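Local coordinates for protein extracellular ligand-binding receptor (Desulfohalobium retbaense DSM 5692, PDB 5ERE) that probably senses small extracellular molecules, holding 2-oxo-4-methylpentanoic acid in a periplasmic-binding-protein module and cytosine in a tandem PAS-like sensor module, at residues A[120-123]-A[124-128]; A[165-168]-A[169-172]; A[229-232]-A[233-236]. One frame throughout, in Å; residues are numbered along the deposited sequence.

Contact 1 of 3, residues A[120-123]-A[124-128]; sequences AAYL and TDFER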
loop_
_atom_site.group_PDB
_atom_site.type_symbol
_atom_site.label_atom_id
_atom_site.label_comp_id
_atom_site.label_asym_id
_atom_site.label_seq_id
_atom_site.Cartn_x
_atom_site.Cartn_y
_atom_site.Cartn_z
ATOM N N ALA A 120 1.458 1.742 8.031
ATOM C CA ALA A 120 0.435 1.353 9.005
ATOM C C ALA A 120 0.372 -0.146 9.251
ATOM O O ALA A 120 -0.123 -0.569 10.288
ATOM C CB ALA A 120 -0.960 1.853 8.548
ATOM N N ALA A 121 0.843 -0.953 8.305
ATOM C CA ALA A 121 0.815 -2.404 8.498
ATOM C C ALA A 121 1.782 -2.822 9.581
ATOM O O ALA A 121 1.586 -3.843 10.226
ATOM C CB ALA A 121 1.152 -3.162 7.205
ATOM N N TYR A 122 2.859 -2.057 9.723
ATOM C CA TYR A 122 3.852 -2.310 10.761
ATOM C C TYR A 122 3.405 -1.685 12.088
ATOM O O TYR A 122 3.450 -2.335 13.129
ATOM C CB TYR A 122 5.202 -1.744 10.331
ATOM C CG TYR A 122 6.328 -1.986 11.303
ATOM C CD1 TYR A 122 6.812 -3.272 11.515
ATOM C CD2 TYR A 122 6.929 -0.935 11.986
ATOM C CE1 TYR A 122 7.850 -3.515 12.390
ATOM C CE2 TYR A 122 7.965 -1.168 12.886
ATOM C CZ TYR A 122 8.423 -2.468 13.078
ATOM O OH TYR A 122 9.456 -2.743 13.943
ATOM N N LEU A 123 2.971 -0.429 12.019
ATOM C CA LEU A 123 2.718 0.390 13.215
ATOM C C LEU A 123 1.528 -0.116 14.027
ATOM O O LEU A 123 1.365 0.244 15.202
ATOM C CB LEU A 123 2.470 1.865 12.836
ATOM C CG LEU A 123 3.672 2.735 12.451
ATOM C CD1 LEU A 123 3.279 4.200 12.219
ATOM C CD2 LEU A 123 4.751 2.640 13.497
ATOM N N THR A 124 0.693 -0.936 13.406
ATOM C CA THR A 124 -0.545 -1.348 14.032
ATOM C C THR A 124 -0.280 -2.304 15.226
ATOM O O THR A 124 -1.131 -2.452 16.078
ATOM C CB THR A 124 -1.509 -1.973 12.967
ATOM O OG1 THR A 124 -2.843 -2.045 13.486
ATOM C CG2 THR A 124 -1.045 -3.342 12.495
ATOM N N ASP A 125 0.915 -2.887 15.313
ATOM C CA ASP A 125 1.268 -3.773 16.426
ATOM C C ASP A 125 1.960 -3.037 17.579
ATOM O O ASP A 125 2.618 -3.658 18.420
ATOM C CB ASP A 125 2.165 -4.899 15.926
ATOM C CG ASP A 125 1.462 -5.788 14.921
ATOM O OD1 ASP A 125 0.234 -5.973 15.065
ATOM O OD2 ASP A 125 2.137 -6.284 13.991
ATOM N N PHE A 126 1.813 -1.715 17.593
ATOM C CA PHE A 126 2.363 -0.869 18.646
ATOM C C PHE A 126 1.239 -0.053 19.260
ATOM O O PHE A 126 0.552 0.684 18.550
ATOM C CB PHE A 126 3.444 0.058 18.100
ATOM C CG PHE A 126 4.640 -0.659 17.546
ATOM C CD1 PHE A 126 4.659 -1.111 16.224
ATOM C CD2 PHE A 126 5.750 -0.877 18.337
ATOM C CE1 PHE A 126 5.763 -1.761 15.729
ATOM C CE2 PHE A 126 6.854 -1.529 17.842
ATOM C CZ PHE A 126 6.864 -1.968 16.529
ATOM N N GLU A 127 1.047 -0.190 20.572
ATOM C CA GLU A 127 -0.051 0.504 21.238
ATOM C C GLU A 127 0.341 1.926 21.625
ATOM O O GLU A 127 -0.533 2.786 21.717
ATOM C CB GLU A 127 -0.531 -0.273 22.476
ATOM C CG GLU A 127 -1.194 -1.614 22.145
ATOM C CD GLU A 127 -2.351 -1.488 21.163
ATOM O OE1 GLU A 127 -3.386 -0.877 21.516
ATOM O OE2 GLU A 127 -2.225 -1.993 20.023
ATOM N N ARG A 128 1.638 2.178 21.820
ATOM C CA ARG A 128 2.112 3.529 22.157
ATOM C C ARG A 128 3.057 4.083 21.075
ATOM O O ARG A 128 4.203 3.636 20.957
ATOM C CB ARG A 128 2.833 3.548 23.520
ATOM C CG ARG A 128 2.070 2.920 24.683
ATOM C CD ARG A 128 2.253 3.730 25.968
ATOM N NE ARG A 128 1.266 4.798 26.027
ATOM C CZ ARG A 128 1.330 5.849 26.830
ATOM N NH1 ARG A 128 2.349 5.994 27.665
ATOM N NH2 ARG A 128 0.370 6.759 26.788
#
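Phe126 sets the CE1 corner of its ring over one face of the Tyr122 ring, offset toward the CE2 side of the rim, where Phe126 CE1 lies 3.6 Å from Tyr122 CE2. The two rings are neither stacked nor edge-to-face: their planes meet at 55° and their centroids are 5.2 Å apart, with Phe126 CZ also close to Tyr122 CZ and OH. Tyr122 starts off pointing away from the residues that follow, but with CG anti to the backbone N (chi1 -178°) the ring swings back far enough for its CE2-to-OH side to meet Phe126. The edge of the Phe126 ring faces backbone oxygen instead, CD1 and CE1 each lying 3.5 Å from Tyr122 O, close to the ring plane. Helix 112-123 ends here, and a type I beta turn from Leu123 to Phe126 leads out of it toward strand 129-134, so the contact forms the helix-to-strand connection of an alpha/beta lobe of the periplasmic-binding-protein fold. The turn is closed by Phe126 N, which donates to Leu123 O at 3.1 Å from well above the carbonyl plane. Weaker bonds precede it: Thr124 N bonds weakly to Ala120 O, its N-H...O angle only 127°, and Asp125 N points almost straight at Tyr122 O but over 3.4 Å. Thr124 turns its methyl CG2 back over the last helical turn, 3.5 Å from Ala121 O, a carbonyl that also accepts a hydrogen bond from Gln331 of the long helix 324-357. Phe323 meets the Tyr122 ring, while Gln205 touches both aromatic side chains.

Contact 2 of 3, residues A[165-168]-A[169-172]; sequences MDIA and AQLA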
loop_
_atom_site.group_PDB
_atom_site.type_symbol
_atom_site.label_atom_id
_atom_site.label_comp_id
_atom_site.label_asym_id
_atom_site.label_seq_id
_atom_site.Cartn_x
_atom_site.Cartn_y
_atom_site.Cartn_z
HETATM N N MSE A 165 18.017 21.842 15.030
HETATM C CA MSE A 165 18.254 20.545 15.705
HETATM C C MSE A 165 18.268 20.683 17.232
HETATM O O MSE A 165 18.972 19.950 17.944
HETATM C CB MSE A 165 19.557 19.914 15.241
HETATM C CG MSE A 165 19.523 19.522 13.738
HETATM SE SE MSE A 165 17.956 18.405 13.342
HETATM C CE MSE A 165 18.496 16.769 14.215
ATOM N N ASP A 166 17.460 21.605 17.721
ATOM C CA ASP A 166 17.208 21.682 19.146
ATOM C C ASP A 166 16.030 20.780 19.492
ATOM O O ASP A 166 14.889 21.192 19.335
ATOM C CB ASP A 166 16.924 23.111 19.569
ATOM C CG ASP A 166 16.876 23.255 21.077
ATOM O OD1 ASP A 166 17.157 22.251 21.776
ATOM O OD2 ASP A 166 16.569 24.361 21.558
ATOM N N ILE A 167 16.312 19.561 19.959
ATOM C CA ILE A 167 15.274 18.551 20.183
ATOM C C ILE A 167 15.204 17.999 21.621
ATOM O O ILE A 167 14.422 17.083 21.882
ATOM C CB ILE A 167 15.467 17.363 19.238
ATOM C CG1 ILE A 167 16.884 16.808 19.385
ATOM C CG2 ILE A 167 15.204 17.791 17.787
ATOM C CD1 ILE A 167 17.078 15.461 18.732
ATOM N N ALA A 168 16.014 18.541 22.535
ATOM C CA ALA A 168 16.065 18.048 23.920
ATOM C C ALA A 168 14.694 18.081 24.599
ATOM O O ALA A 168 14.322 17.147 25.321
ATOM C CB ALA A 168 17.068 18.860 24.736
ATOM N N ALA A 169 13.951 19.158 24.367
ATOM C CA ALA A 169 12.595 19.299 24.892
ATOM C C ALA A 169 11.632 18.264 24.338
ATOM O O ALA A 169 10.929 17.590 25.099
ATOM C CB ALA A 169 12.061 20.682 24.589
ATOM N N GLN A 170 11.579 18.175 23.008
ATOM C CA GLN A 170 10.642 17.293 22.336
ATOM C C GLN A 170 10.889 15.873 22.775
ATOM O O GLN A 170 9.947 15.119 22.978
ATOM C CB GLN A 170 10.780 17.392 20.807
ATOM C CG GLN A 170 10.509 18.766 20.257
ATOM C CD GLN A 170 11.757 19.635 20.226
ATOM O OE1 GLN A 170 12.563 19.655 21.175
ATOM N NE2 GLN A 170 11.928 20.356 19.129
ATOM N N LEU A 171 12.171 15.525 22.906
ATOM C CA LEU A 171 12.583 14.193 23.324
ATOM C C LEU A 171 12.227 13.969 24.810
ATOM O O LEU A 171 12.006 12.831 25.225
ATOM C CB LEU A 171 14.093 14.002 23.098
ATOM C CG LEU A 171 14.666 13.720 21.697
ATOM C CD1 LEU A 171 16.182 13.768 21.772
ATOM C CD2 LEU A 171 14.206 12.380 21.122
ATOM N N ALA A 172 12.155 15.047 25.596
ATOM C CA ALA A 172 11.769 14.931 27.016
ATOM C C ALA A 172 10.280 14.635 27.104
ATOM O O ALA A 172 9.871 13.660 27.736
ATOM C CB ALA A 172 12.120 16.200 27.800
#
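Ile167 and Leu171 lie one helical turn apart, and their side chains cross at a slant so that the two CD1 methyls meet at 3.6 Å. Ile167 holds CG1 between its backbone N and carbonyl carbon (chi1 55°), and the branch extends from there to Leu171 CD1. In the same turn the Leu171 N-H donates to Ile167 O at 2.9 Å, approaching nearly in line with the carbonyl bond. Gln170 turns the other way. Its chain bends at chi2 (88°) and folds back beside the residues ahead of the helix, bringing OE1 within 3.1 Å of Ile167 CA and directing NE2 to Asp166 O. That bond, also 3.1 Å long, arrives in the carbonyl plane on a lone pair of Asp166 O, which is tilted slightly from the Gln170 amide plane. Ile167 is the N-cap residue of helix 168-175, which follows strand 154-160 in the alternating strands and helices of this periplasmic-binding-protein lobe. Gln170 NE2 also donates to Glu159 O on that strand; its two bonds thus tie the first helical turn to both the preceding loop and the sheet, and hold the amide in a set rotation. Ala172 N closes the next turn weakly on Ala168 O. Gln196 of helix 190-199 packs against both Ile167 and Leu171, with Ala197 touching Leu171 as well, while Tyr160 lies against Ile167 and Gln170.

Contact 3 of 3, residues A[229-232]-A[233-236]; sequences YTYP and SYNQ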
loop_
_atom_site.group_PDB
_atom_site.type_symbol
_atom_site.label_atom_id
_atom_site.label_comp_id
_atom_site.label_asym_id
_atom_site.label_seq_id
_atom_site.Cartn_x
_atom_site.Cartn_y
_atom_site.Cartn_z
ATOM N N TYR A 229 11.820 1.192 8.119
ATOM C CA TYR A 229 11.210 2.303 7.379
ATOM C C TYR A 229 10.614 1.864 6.044
ATOM O O TYR A 229 10.970 0.815 5.497
ATOM C CB TYR A 229 12.237 3.416 7.143
ATOM C CG TYR A 229 13.426 2.954 6.362
ATOM C CD1 TYR A 229 14.427 2.224 6.977
ATOM C CD2 TYR A 229 13.556 3.233 4.980
ATOM C CE1 TYR A 229 15.520 1.774 6.275
ATOM C CE2 TYR A 229 14.641 2.800 4.284
ATOM C CZ TYR A 229 15.630 2.064 4.927
ATOM O OH TYR A 229 16.724 1.616 4.234
ATOM N N THR A 230 9.671 2.657 5.547
ATOM C CA THR A 230 9.111 2.416 4.228
ATOM C C THR A 230 9.983 3.069 3.172
ATOM O O THR A 230 10.581 4.120 3.405
ATOM C CB THR A 230 7.691 2.917 4.118
ATOM O OG1 THR A 230 7.557 4.196 4.735
ATOM C CG2 THR A 230 6.753 1.945 4.766
ATOM N N TYR A 231 10.080 2.418 2.009
ATOM C CA TYR A 231 11.005 2.857 0.982
ATOM C C TYR A 231 10.591 2.296 -0.414
ATOM O O TYR A 231 10.117 1.165 -0.503
ATOM C CB TYR A 231 12.415 2.411 1.331
ATOM C CG TYR A 231 13.469 3.127 0.556
ATOM C CD1 TYR A 231 13.850 4.402 0.909
ATOM C CD2 TYR A 231 14.082 2.523 -0.532
ATOM C CE1 TYR A 231 14.800 5.075 0.187
ATOM C CE2 TYR A 231 15.040 3.178 -1.263
ATOM C CZ TYR A 231 15.394 4.445 -0.909
ATOM O OH TYR A 231 16.342 5.086 -1.639
ATOM N N PRO A 232 10.758 3.091 -1.481
ATOM C CA PRO A 232 10.527 2.546 -2.854
ATOM C C PRO A 232 11.298 1.284 -3.153
ATOM O O PRO A 232 12.455 1.180 -2.781
ATOM C CB PRO A 232 10.992 3.668 -3.771
ATOM C CG PRO A 232 10.928 4.910 -2.924
ATOM C CD PRO A 232 11.247 4.475 -1.517
ATOM N N SER A 233 10.676 0.321 -3.816
ATOM C CA SER A 233 11.322 -0.985 -3.944
ATOM C C SER A 233 12.213 -1.204 -5.177
ATOM O O SER A 233 12.431 -2.348 -5.543
ATOM C CB SER A 233 10.272 -2.093 -3.949
ATOM O OG SER A 233 9.629 -2.143 -5.183
ATOM N N TYR A 234 12.759 -0.157 -5.785
ATOM C CA TYR A 234 13.578 -0.351 -7.003
ATOM C C TYR A 234 14.819 -1.175 -6.665
ATOM O O TYR A 234 15.364 -1.044 -5.563
ATOM C CB TYR A 234 13.986 0.999 -7.605
ATOM C CG TYR A 234 14.817 1.865 -6.693
ATOM C CD1 TYR A 234 16.179 1.626 -6.506
ATOM C CD2 TYR A 234 14.243 2.938 -6.019
ATOM C CE1 TYR A 234 16.934 2.423 -5.645
ATOM C CE2 TYR A 234 14.995 3.741 -5.178
ATOM C CZ TYR A 234 16.322 3.483 -4.982
ATOM O OH TYR A 234 17.037 4.295 -4.116
ATOM N N ASN A 235 15.297 -2.004 -7.586
ATOM C CA ASN A 235 16.547 -2.729 -7.325
ATOM C C ASN A 235 17.793 -1.960 -7.749
ATOM O O ASN A 235 17.721 -0.949 -8.447
ATOM C CB ASN A 235 16.539 -4.096 -8.017
ATOM C CG ASN A 235 16.411 -3.998 -9.504
ATOM O OD1 ASN A 235 17.039 -3.163 -10.150
ATOM N ND2 ASN A 235 15.590 -4.864 -10.070
ATOM N N GLN A 236 18.946 -2.499 -7.377
ATOM C CA GLN A 236 20.236 -1.875 -7.660
ATOM C C GLN A 236 20.785 -2.202 -9.030
ATOM O O GLN A 236 21.889 -1.815 -9.358
ATOM C CB GLN A 236 21.255 -2.305 -6.607
ATOM C CG GLN A 236 20.774 -2.080 -5.182
ATOM C CD GLN A 236 20.336 -0.651 -4.937
ATOM O OE1 GLN A 236 20.920 0.291 -5.482
ATOM N NE2 GLN A 236 19.292 -0.477 -4.116
HETATM O O HOH W 1 14.950 0.121 -3.215
#
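Tyr231 and Tyr234 join through their phenol oxygens, the two OH atoms forming a hydrogen bond of 2.7 Å in which either could be the donor. Tyr234 OH comes to the edge of the Tyr231 ring, near its plane. A second polar link runs through a water that donates to Pro232 O and to Tyr234 O, each at 2.7 Å, and bridges the backbone on either side of Ser233. The same water lies over the centre of one face of the Tyr234 ring, 3.7 Å above it, and in plane at the edge of Tyr231.

Among the apolar contacts, the tyrosine rings are inclined at 58° with centroids 5.9 Å apart, and Tyr231 CE2 approaches Tyr234 CZ. Pro232 CB lies 4.0 Å from Tyr234 CD2. Tyr234 carries CG between its backbone N and carbonyl carbon (chi1 61°), which turns the ring back toward strand 228-232 as the chain leaves the sheet.

Phe254 of helix 254-271 packs on Tyr231 and Pro232, and Val257 on Tyr234. With both tyrosines buried, their mutual hydrogen bond gives each hydroxyl a polar partner, and the water supplies one to each of two backbone carbonyls.

Overall arrangement
All three contacts lie in the periplasmic-binding-protein part of the chain, in series along the sequence, and none touches another. Contact 1 leads into strand 129-134, contact 2 begins the helix between strands 154-160 and 181-185, and contact 3 leaves strand 228-232; these strands belong to one mixed sheet. Contacts 1 and 3 approach most closely, with nearest atoms about 6 Å apart and centres 20 Å apart. Contact 2 is more remote, its centre 24 Å from that of contact 1 and 30 Å from that of contact 3. The Tyr231 side chain lies about 10 Å from the bound 2-oxo-4-methylpentanoic acid, beyond direct contact.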